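Local coordinates for hypothetical protein (Uncultured marine organism, PDB 2OD5) that is of unknown function but probably binds nucleic acid, perhaps DNA, through a domain of the helix-turn-helix class, at residues His44-Thr47 with Ser48-Gly52. Numbering follows the deposited sequence. Where two conformers were deposited one is given.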
ATOM      1  N   HIS A  44       5.969 -14.772   7.860  1.00 28.38           N
ATOM      2  CA  HIS A  44       4.566 -15.144   7.607  1.00 29.64           C
ATOM      3  C   HIS A  44       3.849 -14.150   6.727  1.00 30.40           C
ATOM      4  O   HIS A  44       3.042 -14.548   5.889  1.00 30.66           O
ATOM      5  CB  HIS A  44       3.821 -15.343   8.912  1.00 30.48           C
ATOM      6  CG  HIS A  44       4.370 -16.472   9.725  1.00 25.02           C
ATOM      7  ND1 HIS A  44       4.344 -17.775   9.278  1.00 29.06           N
ATOM      8  CD2 HIS A  44       5.065 -16.485  10.889  1.00 29.42           C
ATOM      9  CE1 HIS A  44       4.921 -18.554  10.180  1.00 27.01           C
ATOM     10  NE2 HIS A  44       5.383 -17.792  11.157  1.00 28.35           N
ATOM     11  N   GLY A  45       4.161 -12.865   6.900  1.00 30.06           N
ATOM     12  CA  GLY A  45       3.671 -11.834   6.026  1.00 30.26           C
ATOM     13  C   GLY A  45       2.185 -11.595   6.217  1.00 31.43           C
ATOM     14  O   GLY A  45       1.644 -11.822   7.307  1.00 29.96           O
ATOM     15  N   THR A  46       1.525 -11.176   5.139  1.00 32.57           N
ATOM     16  CA  THR A  46       0.128 -10.775   5.217  1.00 32.56           C
ATOM     17  C   THR A  46      -0.638 -11.179   3.960  1.00 32.64           C
ATOM     18  O   THR A  46      -0.106 -11.896   3.092  1.00 31.38           O
ATOM     19  CB  THR A  46       0.059  -9.238   5.498  1.00 35.59           C
ATOM     20  OG1 THR A  46      -1.267  -8.848   5.866  1.00 41.18           O
ATOM     21  CG2 THR A  46       0.567  -8.427   4.317  1.00 32.98           C
ATOM     22  N   THR A  47      -1.897 -10.769   3.894  1.00 31.96           N
ATOM     23  CA  THR A  47      -2.771 -11.064   2.768  1.00 33.79           C
ATOM     24  C   THR A  47      -3.124  -9.769   2.073  1.00 33.16           C
ATOM     25  O   THR A  47      -2.961  -8.685   2.651  1.00 30.96           O
ATOM     26  CB  THR A  47      -4.081 -11.712   3.238  1.00 34.73           C
ATOM     27  OG1 THR A  47      -4.811 -10.804   4.062  1.00 34.69           O
ATOM     28  CG2 THR A  47      -3.830 -13.009   4.024  1.00 38.32           C
ATOM     29  N   SER A  48      -3.638  -9.855   0.848  1.00 32.81           N
ATOM     30  CA  SER A  48      -3.963  -8.609   0.136  1.00 32.94           C
ATOM     31  C   SER A  48      -5.091  -7.890   0.866  1.00 33.67           C
ATOM     32  O   SER A  48      -5.098  -6.648   0.935  1.00 33.34           O
ATOM     33  CB  SER A  48      -4.331  -8.894  -1.325  1.00 35.52           C
ATOM     34  OG  SER A  48      -5.328  -9.888  -1.382  1.00 40.31           O
ATOM     35  N   GLN A  49      -6.018  -8.629   1.473  1.00 32.86           N
ATOM     36  CA  GLN A  49      -7.125  -7.996   2.205  0.50 34.80           C
ATOM     37  C   GLN A  49      -6.615  -7.242   3.432  1.00 33.74           C
ATOM     38  O   GLN A  49      -6.944  -6.076   3.652  1.00 33.16           O
ATOM     39  CB  GLN A  49      -8.164  -9.034   2.634  0.50 36.43           C
ATOM     40  CG  GLN A  49      -9.391  -8.434   3.311  0.50 35.47           C
ATOM     41  CD  GLN A  49     -10.518  -9.435   3.476  0.50 39.18           C
ATOM     42  OE1 GLN A  49     -10.286 -10.612   3.744  0.50 51.29           O
ATOM     43  NE2 GLN A  49     -11.749  -8.964   3.326  0.50 45.69           N
ATOM     44  N   GLN A  50      -5.794  -7.904   4.224  1.00 32.79           N
ATOM     45  CA  GLN A  50      -5.225  -7.274   5.409  0.50 32.76           C
ATOM     46  C   GLN A  50      -4.352  -6.082   5.036  1.00 33.09           C
ATOM     47  O   GLN A  50      -4.387  -5.055   5.704  1.00 32.12           O
ATOM     48  CB  GLN A  50      -4.435  -8.286   6.240  0.50 32.62           C
ATOM     49  CG  GLN A  50      -5.317  -9.304   6.974  0.50 31.33           C
ATOM     50  CD  GLN A  50      -4.527 -10.441   7.596  0.50 38.17           C
ATOM     51  OE1 GLN A  50      -3.918 -11.254   6.895  0.50 48.06           O
ATOM     52  NE2 GLN A  50      -4.543 -10.513   8.918  0.50 47.80           N
ATOM     53  N   LEU A  51      -3.579  -6.214   3.975  1.00 31.30           N
ATOM     54  CA  LEU A  51      -2.674  -5.119   3.550  1.00 29.68           C
ATOM     55  C   LEU A  51      -3.484  -3.882   3.153  1.00 30.68           C
ATOM     56  O   LEU A  51      -3.139  -2.732   3.503  1.00 29.32           O
ATOM     57  CB  LEU A  51      -1.766  -5.561   2.421  1.00 32.45           C
ATOM     58  CG  LEU A  51      -0.871  -4.469   1.801  1.00 33.65           C
ATOM     59  CD1 LEU A  51       0.066  -3.889   2.865  1.00 33.97           C
ATOM     60  CD2 LEU A  51      -0.067  -5.000   0.601  1.00 32.24           C
ATOM     61  N   GLY A  52      -4.587  -4.087   2.455  1.00 31.59           N
ATOM     62  CA  GLY A  52      -5.451  -2.966   2.092  1.00 34.87           C
ATOM     63  C   GLY A  52      -5.924  -2.202   3.311  1.00 34.03           C
ATOM     64  O   GLY A  52      -5.963  -0.969   3.298  1.00 34.70           O
TER
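Thr-47 takes the N-cap position of helix 48-57, where its side chain supplies an acceptor for a first-turn amide that has no preceding helical carbonyl: Gln-50 N donates to Thr-47 OG1 over 3.1 Å, and the N-H...O angle of 164° makes the bond nearly straight. A chi1 of 63° sets the hydroxyl between the backbone N and the carbonyl carbon, which points it at that amide. One residue later along the helix, Leu-51 N reaches Thr-47 O at 2.9 Å, the first regular i to i+4 bond. The cap opens helix 48-57, which follows helix 31-39 across a loop, an order consistent with a helix-turn-helix domain. In the conformer given, the extended chain of Gln-50 runs beside Thr-47, with CG anti to the carbonyl carbon (chi1 -72°), and brings OE1 to 3.0 Å from Thr-47 OG1; this suits a hydrogen bond from the hydroxyl, although its one proton has another acceptor within reach. Thr-46 approaches Gln-50 from the loop, its OG1 3.2 Å from Gln-50 CB, the two side chains running past each other in opposite directions. Its CG2 lies 4.2 Å from Leu-51 CB, and both residues also touch Leu-35 of helix 31-39.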